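ABC transporter, substrate binding protein (PDB 3C9H) probably binds a solute in the periplasm and hands it to an ABC importer, as other bacterial extracellular solute-binding proteins do. Local coordinates at residues 34-44 and 60-70; 216-224 and 234-242. All coordinates share one frame; numbering follows the deposited sequence.

Contact 1 of 2, residues 34-44 and 60-70. With MG (magnesium ion), chain C; CIT (citric acid), chain D.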
loop_
_atom_site.group_PDB
_atom_site.type_symbol
_atom_site.label_atom_id
_atom_site.label_comp_id
_atom_site.label_asym_id
_atom_site.label_seq_id
_atom_site.Cartn_x
_atom_site.Cartn_y
_atom_site.Cartn_z
ATOM N N GLN A 34 2.649 18.279 -23.357
ATOM C CA GLN A 34 1.679 17.318 -22.811
ATOM C C GLN A 34 2.146 16.795 -21.452
ATOM O O GLN A 34 3.214 16.188 -21.354
ATOM C CB GLN A 34 1.449 16.159 -23.780
ATOM C CG GLN A 34 0.248 16.330 -24.729
ATOM C CD GLN A 34 -0.265 14.990 -25.262
ATOM O OE1 GLN A 34 0.385 14.338 -26.094
ATOM N NE2 GLN A 34 -1.430 14.564 -24.772
ATOM N N THR A 35 1.367 17.079 -20.411
ATOM C CA THR A 35 1.697 16.683 -19.059
ATOM C C THR A 35 0.701 15.626 -18.543
ATOM O O THR A 35 -0.524 15.828 -18.540
ATOM C CB THR A 35 1.756 17.921 -18.130
ATOM O OG1 THR A 35 2.688 18.874 -18.680
ATOM C CG2 THR A 35 2.194 17.567 -16.714
ATOM N N LEU A 36 1.254 14.490 -18.144
ATOM C CA LEU A 36 0.537 13.449 -17.396
ATOM C C LEU A 36 0.420 13.856 -15.932
ATOM O O LEU A 36 1.418 14.189 -15.271
ATOM C CB LEU A 36 1.301 12.119 -17.489
ATOM C CG LEU A 36 0.794 10.970 -16.627
ATOM C CD1 LEU A 36 -0.521 10.379 -17.222
ATOM C CD2 LEU A 36 1.876 9.935 -16.455
ATOM N N VAL A 37 -0.790 13.824 -15.413
ATOM C CA VAL A 37 -1.015 14.110 -14.018
ATOM C C VAL A 37 -1.340 12.792 -13.296
ATOM O O VAL A 37 -2.259 12.078 -13.689
ATOM C CB VAL A 37 -2.132 15.132 -13.795
ATOM C CG1 VAL A 37 -2.372 15.325 -12.313
ATOM C CG2 VAL A 37 -1.744 16.502 -14.465
ATOM N N VAL A 38 -0.592 12.507 -12.239
ATOM C CA VAL A 38 -0.746 11.267 -11.450
ATOM C C VAL A 38 -1.075 11.614 -9.997
ATOM O O VAL A 38 -0.360 12.399 -9.376
ATOM C CB VAL A 38 0.575 10.407 -11.518
ATOM C CG1 VAL A 38 0.459 9.133 -10.682
ATOM C CG2 VAL A 38 0.987 10.122 -12.984
ATOM N N TYR A 39 -2.163 11.068 -9.445
ATOM C CA TYR A 39 -2.339 11.015 -7.985
ATOM C C TYR A 39 -1.968 9.623 -7.490
ATOM O O TYR A 39 -2.600 8.636 -7.879
ATOM C CB TYR A 39 -3.755 11.316 -7.527
ATOM C CG TYR A 39 -4.330 12.637 -7.995
ATOM C CD1 TYR A 39 -3.532 13.634 -8.552
ATOM C CD2 TYR A 39 -5.715 12.875 -7.873
ATOM C CE1 TYR A 39 -4.109 14.836 -8.978
ATOM C CE2 TYR A 39 -6.275 14.021 -8.304
ATOM C CZ TYR A 39 -5.473 15.017 -8.845
ATOM O OH TYR A 39 -6.074 16.183 -9.263
ATOM N N SER A 40 -0.950 9.552 -6.644
ATOM C CA SER A 40 -0.376 8.273 -6.188
ATOM C C SER A 40 0.041 8.261 -4.737
ATOM O O SER A 40 0.448 9.261 -4.159
ATOM C CB SER A 40 0.794 7.899 -7.078
ATOM O OG SER A 40 1.493 6.759 -6.624
ATOM N N SER A 41 -0.101 7.108 -4.111
ATOM C CA SER A 41 0.331 6.960 -2.746
ATOM C C SER A 41 1.728 6.366 -2.668
ATOM O O SER A 41 2.244 6.229 -1.576
ATOM C CB SER A 41 -0.647 6.117 -1.944
ATOM O OG SER A 41 -0.654 4.749 -2.360
ATOM N N LEU A 42 2.306 5.990 -3.809
ATOM C CA LEU A 42 3.638 5.412 -3.851
ATOM C C LEU A 42 4.636 6.528 -3.550
ATOM O O LEU A 42 4.719 7.524 -4.287
ATOM C CB LEU A 42 3.925 4.725 -5.190
ATOM C CG LEU A 42 5.327 4.072 -5.355
ATOM C CD1 LEU A 42 5.620 2.982 -4.319
ATOM C CD2 LEU A 42 5.547 3.508 -6.729
ATOM N N ASP A 43 5.375 6.380 -2.453
ATOM C CA ASP A 43 6.314 7.429 -2.014
ATOM C C ASP A 43 7.226 7.821 -3.180
ATOM O O ASP A 43 7.848 6.949 -3.827
ATOM C CB ASP A 43 7.173 6.964 -0.839
ATOM C CG ASP A 43 6.373 6.773 0.450
ATOM O OD1 ASP A 43 5.129 6.817 0.437
ATOM O OD2 ASP A 43 7.012 6.580 1.500
ATOM N N GLU A 44 7.305 9.126 -3.432
ATOM C CA GLU A 44 7.955 9.650 -4.638
ATOM C C GLU A 44 9.358 9.125 -4.916
ATOM O O GLU A 44 9.645 8.796 -6.057
ATOM C CB GLU A 44 7.908 11.173 -4.673
ATOM C CG GLU A 44 8.388 11.775 -5.996
ATOM C CD GLU A 44 9.873 12.079 -6.028
ATOM O OE1 GLU A 44 10.547 11.885 -4.984
ATOM O OE2 GLU A 44 10.351 12.545 -7.100
ATOM N N ASP A 60 8.499 12.661 -25.104
ATOM C CA ASP A 60 7.721 13.898 -25.271
ATOM C C ASP A 60 6.711 14.171 -24.145
ATOM O O ASP A 60 5.968 15.153 -24.209
ATOM C CB ASP A 60 6.966 13.871 -26.613
ATOM C CG ASP A 60 7.889 14.011 -27.825
ATOM O OD1 ASP A 60 8.970 14.634 -27.697
ATOM O OD2 ASP A 60 7.511 13.519 -28.919
ATOM N N ILE A 61 6.685 13.334 -23.112
ATOM C CA ILE A 61 5.683 13.477 -22.049
ATOM C C ILE A 61 6.260 13.979 -20.742
ATOM O O ILE A 61 7.116 13.322 -20.161
ATOM C CB ILE A 61 4.925 12.135 -21.788
ATOM C CG1 ILE A 61 4.314 11.602 -23.099
ATOM C CG2 ILE A 61 3.838 12.348 -20.721
ATOM C CD1 ILE A 61 3.378 12.610 -23.787
ATOM N N ALA A 62 5.754 15.118 -20.269
ATOM C CA ALA A 62 6.040 15.619 -18.936
ATOM C C ALA A 62 5.184 14.838 -17.927
ATOM O O ALA A 62 4.104 14.367 -18.287
ATOM C CB ALA A 62 5.736 17.119 -18.845
ATOM N N VAL A 63 5.688 14.673 -16.701
ATOM C CA VAL A 63 4.960 13.947 -15.639
ATOM C C VAL A 63 4.824 14.828 -14.406
ATOM O O VAL A 63 5.809 15.259 -13.814
ATOM C CB VAL A 63 5.653 12.625 -15.254
ATOM C CG1 VAL A 63 4.904 11.916 -14.129
ATOM C CG2 VAL A 63 5.780 11.721 -16.468
ATOM N N HIS A 64 3.581 15.090 -14.037
ATOM C CA HIS A 64 3.222 15.816 -12.843
ATOM C C HIS A 64 2.737 14.806 -11.786
ATOM O O HIS A 64 1.596 14.290 -11.842
ATOM C CB HIS A 64 2.136 16.821 -13.216
ATOM C CG HIS A 64 1.697 17.703 -12.097
ATOM N ND1 HIS A 64 1.140 17.217 -10.936
ATOM C CD2 HIS A 64 1.661 19.048 -11.993
ATOM C CE1 HIS A 64 0.823 18.229 -10.147
ATOM N NE2 HIS A 64 1.116 19.351 -10.773
ATOM N N TYR A 65 3.620 14.499 -10.840
ATOM C CA TYR A 65 3.418 13.413 -9.902
ATOM C C TYR A 65 3.061 13.962 -8.547
ATOM O O TYR A 65 3.871 14.646 -7.934
ATOM C CB TYR A 65 4.692 12.544 -9.791
ATOM C CG TYR A 65 4.516 11.277 -8.992
ATOM C CD1 TYR A 65 4.081 10.088 -9.610
ATOM C CD2 TYR A 65 4.792 11.236 -7.606
ATOM C CE1 TYR A 65 3.951 8.885 -8.879
ATOM C CE2 TYR A 65 4.645 10.037 -6.876
ATOM C CZ TYR A 65 4.219 8.871 -7.525
ATOM O OH TYR A 65 4.067 7.674 -6.802
ATOM N N GLU A 66 1.852 13.645 -8.082
ATOM C CA GLU A 66 1.388 14.029 -6.758
ATOM C C GLU A 66 1.298 12.837 -5.816
ATOM O O GLU A 66 0.480 11.925 -5.988
ATOM C CB GLU A 66 0.025 14.750 -6.826
ATOM C CG GLU A 66 -0.018 15.870 -7.830
ATOM C CD GLU A 66 -0.940 17.030 -7.426
ATOM O OE1 GLU A 66 -1.359 17.127 -6.244
ATOM O OE2 GLU A 66 -1.222 17.868 -8.314
ATOM N N ASP A 67 2.149 12.882 -4.798
ATOM C CA ASP A 67 2.285 11.873 -3.765
ATOM C C ASP A 67 1.397 12.338 -2.615
ATOM O O ASP A 67 1.632 13.371 -1.992
ATOM C CB ASP A 67 3.781 11.758 -3.400
ATOM C CG ASP A 67 4.076 10.913 -2.173
ATOM O OD1 ASP A 67 3.162 10.400 -1.489
ATOM O OD2 ASP A 67 5.281 10.760 -1.887
ATOM N N MET A 68 0.379 11.547 -2.337
ATOM C CA MET A 68 -0.612 11.880 -1.357
ATOM C C MET A 68 -1.164 10.636 -0.657
ATOM O O MET A 68 -1.007 9.505 -1.143
ATOM C CB MET A 68 -1.739 12.716 -2.009
ATOM C CG MET A 68 -2.721 11.991 -2.900
ATOM S SD MET A 68 -3.889 13.045 -3.869
ATOM C CE MET A 68 -2.744 13.719 -5.028
ATOM N N LEU A 69 -1.808 10.852 0.475
ATOM C CA LEU A 69 -2.450 9.750 1.221
ATOM C C LEU A 69 -3.581 9.126 0.420
ATOM O O LEU A 69 -4.259 9.821 -0.354
ATOM C CB LEU A 69 -2.963 10.229 2.572
ATOM C CG LEU A 69 -1.937 10.619 3.637
ATOM C CD1 LEU A 69 -2.653 11.299 4.823
ATOM C CD2 LEU A 69 -1.129 9.396 4.127
ATOM N N THR A 70 -3.803 7.831 0.623
ATOM C CA THR A 70 -4.814 7.069 -0.136
ATOM C C THR A 70 -6.221 7.690 -0.011
ATOM O O THR A 70 -6.967 7.798 -0.978
ATOM C CB THR A 70 -4.802 5.587 0.324
ATOM O OG1 THR A 70 -4.920 5.510 1.753
ATOM C CG2 THR A 70 -3.525 4.848 -0.136
HETATM MG MG MG C . 2.814 6.698 0.570
HETATM C C1 CIT D . 1.350 3.867 0.611
HETATM O O1 CIT D . 0.916 3.320 -0.442
HETATM O O2 CIT D . 2.542 4.234 0.685
HETATM C C2 CIT D . 0.455 4.048 1.808
HETATM C C3 CIT D . 0.699 5.359 2.577
HETATM O O7 CIT D . 0.727 6.484 1.646
HETATM C C4 CIT D . -0.414 5.611 3.589
HETATM C C5 CIT D . -1.748 5.838 2.952
HETATM O O3 CIT D . -2.792 5.254 3.386
HETATM O O4 CIT D . -1.778 6.667 2.030
HETATM C C6 CIT D . 2.030 5.340 3.346
HETATM O O5 CIT D . 2.943 6.182 3.130
HETATM O O6 CIT D . 2.253 4.472 4.198
HETATM O O HOH W 1 4.310 17.153 -24.691
HETATM O O HOH W 2 2.713 8.967 0.377
#
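Tyr-65 lies across the other strand's C-terminal end, with its hydroxyl lodged in the turn formed by Ser-40, Ser-41 and Leu-42. Its OH receives a hydrogen bond from Ser-40 OG (2.7 Å) and donates one to Leu-42 O (2.6 Å), which sits at the ring edge, in its plane. Ser-40 OG, anti to the backbone N (chi1 174°), also accepts from Leu-42 N at 3.0 Å, closing an ST turn; the two donated bonds give each hydroxyl a direction. The methyl Val-38 CG1 lies 3.9 Å from Tyr-65 CD1, oblique to the ring, and Glu-44 CG approaches on the CD2 side. Beyond the ring, Asp-67 OD2 accepts from Glu-44 N (3.0 Å), met from above the carboxylate plane. On the other face of the sheet, Met-68 bends at its last torsion (71°) and lays CE by Tyr-39 CG, with SD 4.7 Å from the centroid of the Tyr-39 ring and oblique to it, a Met-aromatic contact. The strand ends build a site: Ser-41 O and Asp-43 OD1 each bind the magnesium ion at 2.3 Å, while Thr-70 N and OG1 hold the citrate, probably a crystallisation guest. Backbone bonds join strands 35-40 and 62-67 in parallel, as the two strands of a beta-alpha-beta unit. Its helix 44-57 packs on Tyr-65, helix 70-82 lies against Tyr-39 and Met-68, and strands 20-24 and 90-93 extend the sheet on either side.

Contact 2 of 2, residues 216-224 and 234-242. With CIT (citric acid), chain D.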
loop_
_atom_site.group_PDB
_atom_site.type_symbol
_atom_site.label_atom_id
_atom_site.label_comp_id
_atom_site.label_asym_id
_atom_site.label_seq_id
_atom_site.Cartn_x
_atom_site.Cartn_y
_atom_site.Cartn_z
ATOM N N SER A 216 3.923 4.584 6.551
ATOM C CA SER A 216 4.941 3.614 6.921
ATOM C C SER A 216 6.255 4.319 7.105
ATOM O O SER A 216 6.995 3.997 8.037
ATOM C CB SER A 216 5.098 2.507 5.872
ATOM O OG SER A 216 4.146 1.477 6.047
ATOM N N SER A 217 6.545 5.298 6.243
ATOM C CA SER A 217 7.836 5.994 6.307
ATOM C C SER A 217 8.068 6.669 7.667
ATOM O O SER A 217 9.185 6.620 8.183
ATOM C CB SER A 217 7.986 7.010 5.186
ATOM O OG SER A 217 6.926 7.936 5.267
ATOM N N ALA A 218 7.033 7.289 8.246
ATOM C CA ALA A 218 7.149 7.917 9.579
ATOM C C ALA A 218 7.528 6.880 10.650
ATOM O O ALA A 218 8.327 7.131 11.556
ATOM C CB ALA A 218 5.838 8.642 9.985
ATOM N N ILE A 219 6.927 5.712 10.556
ATOM C CA ILE A 219 7.197 4.653 11.519
ATOM C C ILE A 219 8.605 4.106 11.271
ATOM O O ILE A 219 9.385 3.978 12.192
ATOM C CB ILE A 219 6.142 3.553 11.452
ATOM C CG1 ILE A 219 4.770 4.095 11.895
ATOM C CG2 ILE A 219 6.597 2.338 12.300
ATOM C CD1 ILE A 219 3.585 3.142 11.585
ATOM N N LEU A 220 8.949 3.872 10.012
ATOM C CA LEU A 220 10.267 3.364 9.675
ATOM C C LEU A 220 11.386 4.273 10.162
ATOM O O LEU A 220 12.354 3.777 10.756
ATOM C CB LEU A 220 10.371 3.062 8.178
ATOM C CG LEU A 220 9.629 1.783 7.769
ATOM C CD1 LEU A 220 9.390 1.775 6.279
ATOM C CD2 LEU A 220 10.388 0.512 8.216
ATOM N N GLU A 221 11.256 5.584 9.978
ATOM C CA GLU A 221 12.297 6.513 10.498
ATOM C C GLU A 221 12.504 6.365 11.997
ATOM O O GLU A 221 13.637 6.386 12.446
ATOM C CB GLU A 221 12.109 7.994 10.081
ATOM C CG GLU A 221 10.740 8.564 10.167
ATOM C CD GLU A 221 10.548 9.839 9.298
ATOM O OE1 GLU A 221 10.468 9.749 8.031
ATOM O OE2 GLU A 221 10.428 10.924 9.908
ATOM N N ARG A 222 11.433 6.143 12.747
ATOM C CA ARG A 222 11.492 6.070 14.204
ATOM C C ARG A 222 11.983 4.710 14.744
ATOM O O ARG A 222 12.649 4.647 15.790
ATOM C CB ARG A 222 10.148 6.463 14.804
ATOM C CG ARG A 222 9.878 7.990 14.702
ATOM C CD ARG A 222 8.404 8.334 14.867
ATOM N NE ARG A 222 8.174 9.774 14.727
ATOM C CZ ARG A 222 8.250 10.453 13.586
ATOM N NH1 ARG A 222 8.517 9.844 12.428
ATOM N NH2 ARG A 222 8.047 11.768 13.595
ATOM N N VAL A 223 11.637 3.634 14.044
ATOM C CA VAL A 223 12.191 2.300 14.321
ATOM C C VAL A 223 13.678 2.283 13.975
ATOM O O VAL A 223 14.464 1.718 14.720
ATOM C CB VAL A 223 11.416 1.163 13.572
ATOM C CG1 VAL A 223 12.116 -0.216 13.721
ATOM C CG2 VAL A 223 9.959 1.087 14.114
ATOM N N SER A 224 14.057 2.964 12.897
ATOM C CA SER A 224 15.429 2.941 12.374
ATOM C C SER A 224 16.440 3.417 13.393
ATOM O O SER A 224 17.513 2.831 13.525
ATOM C CB SER A 224 15.558 3.824 11.122
ATOM O OG SER A 224 16.703 3.478 10.375
ATOM N N ILE A 234 3.321 -2.777 8.776
ATOM C CA ILE A 234 4.101 -1.846 7.995
ATOM C C ILE A 234 4.250 -2.439 6.595
ATOM O O ILE A 234 4.305 -3.655 6.448
ATOM C CB ILE A 234 5.499 -1.592 8.667
ATOM C CG1 ILE A 234 5.278 -1.148 10.121
ATOM C CG2 ILE A 234 6.328 -0.551 7.875
ATOM C CD1 ILE A 234 4.326 0.046 10.278
ATOM N N LEU A 235 4.320 -1.575 5.577
ATOM C CA LEU A 235 4.547 -2.026 4.220
ATOM C C LEU A 235 5.924 -2.690 4.078
ATOM O O LEU A 235 6.954 -2.064 4.300
ATOM C CB LEU A 235 4.349 -0.880 3.220
ATOM C CG LEU A 235 2.911 -0.343 3.032
ATOM C CD1 LEU A 235 2.913 0.800 2.011
ATOM C CD2 LEU A 235 1.911 -1.464 2.624
ATOM N N GLY A 236 5.929 -3.958 3.686
ATOM C CA GLY A 236 7.165 -4.739 3.594
ATOM C C GLY A 236 8.111 -4.213 2.537
ATOM O O GLY A 236 9.309 -4.282 2.693
ATOM N N SER A 237 7.555 -3.688 1.446
ATOM C CA SER A 237 8.354 -3.128 0.358
ATOM C C SER A 237 9.153 -1.923 0.849
ATOM O O SER A 237 10.333 -1.819 0.619
ATOM C CB SER A 237 7.423 -2.727 -0.789
ATOM O OG SER A 237 6.278 -2.046 -0.282
ATOM N N TYR A 238 8.489 -1.016 1.553
ATOM C CA TYR A 238 9.122 0.159 2.119
ATOM C C TYR A 238 10.112 -0.260 3.192
ATOM O O TYR A 238 11.189 0.332 3.297
ATOM C CB TYR A 238 8.073 1.065 2.739
ATOM C CG TYR A 238 7.135 1.781 1.760
ATOM C CD1 TYR A 238 7.102 1.476 0.395
ATOM C CD2 TYR A 238 6.281 2.755 2.219
ATOM C CE1 TYR A 238 6.214 2.132 -0.474
ATOM C CE2 TYR A 238 5.421 3.416 1.373
ATOM C CZ TYR A 238 5.394 3.105 0.017
ATOM O OH TYR A 238 4.516 3.764 -0.814
ATOM N N ALA A 239 9.756 -1.277 3.981
ATOM C CA ALA A 239 10.632 -1.738 5.039
ATOM C C ALA A 239 11.927 -2.283 4.423
ATOM O O ALA A 239 12.999 -1.961 4.894
ATOM C CB ALA A 239 9.933 -2.780 5.895
ATOM N N ALA A 240 11.810 -3.093 3.372
ATOM C CA ALA A 240 12.982 -3.616 2.659
ATOM C C ALA A 240 13.829 -2.486 2.063
ATOM O O ALA A 240 15.066 -2.550 2.118
ATOM C CB ALA A 240 12.581 -4.639 1.592
ATOM N N ASP A 241 13.183 -1.445 1.536
ATOM C CA ASP A 241 13.896 -0.264 1.024
ATOM C C ASP A 241 14.682 0.438 2.107
ATOM O O ASP A 241 15.865 0.740 1.922
ATOM C CB ASP A 241 12.923 0.756 0.417
ATOM C CG ASP A 241 13.650 1.927 -0.212
ATOM O OD1 ASP A 241 14.411 1.688 -1.174
ATOM O OD2 ASP A 241 13.481 3.066 0.274
ATOM N N TRP A 242 14.024 0.696 3.237
ATOM C CA TRP A 242 14.682 1.276 4.409
ATOM C C TRP A 242 15.865 0.440 4.893
ATOM O O TRP A 242 16.965 0.976 5.067
ATOM C CB TRP A 242 13.707 1.477 5.573
ATOM C CG TRP A 242 13.201 2.836 5.581
ATOM C CD1 TRP A 242 12.200 3.344 4.782
ATOM C CD2 TRP A 242 13.689 3.919 6.359
ATOM N NE1 TRP A 242 12.027 4.690 5.043
ATOM C CE2 TRP A 242 12.926 5.067 6.005
ATOM C CE3 TRP A 242 14.664 4.032 7.348
ATOM C CZ2 TRP A 242 13.135 6.313 6.590
ATOM C CZ3 TRP A 242 14.871 5.273 7.928
ATOM C CH2 TRP A 242 14.109 6.398 7.549
HETATM C C1 CIT D . 1.350 3.867 0.611
HETATM O O1 CIT D . 0.916 3.320 -0.442
HETATM O O2 CIT D . 2.542 4.234 0.685
HETATM C C2 CIT D . 0.455 4.048 1.808
HETATM C C3 CIT D . 0.699 5.359 2.577
HETATM O O7 CIT D . 0.727 6.484 1.646
HETATM C C4 CIT D . -0.414 5.611 3.589
HETATM C C5 CIT D . -1.748 5.838 2.952
HETATM O O3 CIT D . -2.792 5.254 3.386
HETATM O O4 CIT D . -1.778 6.667 2.030
HETATM C C6 CIT D . 2.030 5.340 3.346
HETATM O O5 CIT D . 2.943 6.182 3.130
HETATM O O6 CIT D . 2.253 4.472 4.198
#
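Ser-216 opens helix 216-224 against Leu-235, where strand 230-235 passes into helix 236-245, within the periplasmic binding protein fold. Its OG accepts a nearly straight hydrogen bond from Leu-235 N (3.1 Å, 175° at the hydrogen) and has a second partner in the hydroxyl of Tyr-176. Two polar contacts thus grip this buried oxygen at the strand-to-helix junction. Ser-216 CB meanwhile rests obliquely by the Tyr-238 ring, and the backbone N of Ser-216 donates to the citrate carboxylate atom O6. That approach, at the first turn of the helix, would let the helix dipole favour an anionic guest. Ser-217 adds its backbone O to the surroundings of Trp-242. At Ile-219 the packing is tight: its CD1 comes to 3.4 Å from Ile-234 CD1, closer than usual for two methyls. Leu-220, pointing at the other segment, divides its branches. CD1 touches Tyr-238 CB and Trp-242 CD1, CD2 reaches Ala-239 CB (4.1 Å), and CG meets Ile-234 CG2. Glu-221 brings its backbone N over the same indole face as Leu-220 CB, and its CB lies near Trp-242 CH2. Ser-224 completes the socket from the edge, OG lying near the ring plane, so that the indole is a knob in the hole formed by Ser-217, Leu-220, Glu-221 and Ser-224. The two helix axes are 10.1 Å apart at closest and run 37° from parallel. Leu-220 CB stands 3.7 Å from the centroid of the Trp-242 five-membered ring and only 2° off its normal, a CH-pi contact over the face.

Contact 1 and contact 2 have centres about 22 Å apart, yet they meet at the citrate and magnesium site. The meeting point is the Tyr-238 hydroxyl: Asp-43 N probably donates to Tyr-238 OH at 3.2 Å, and Tyr-238 OH itself bonds to citrate O2 at 2.5 Å. That same citrate O2 is a ligand of the magnesium ion, together with citrate O7, so the metal held by 34-44 is tied through citrate to helix 236-245. Asp-43 OD2 also packs against Ser-217 CB (3.8 Å). Strand ends from one contact and helix starts from the other thus line one pocket, consistent with a solute-binding site.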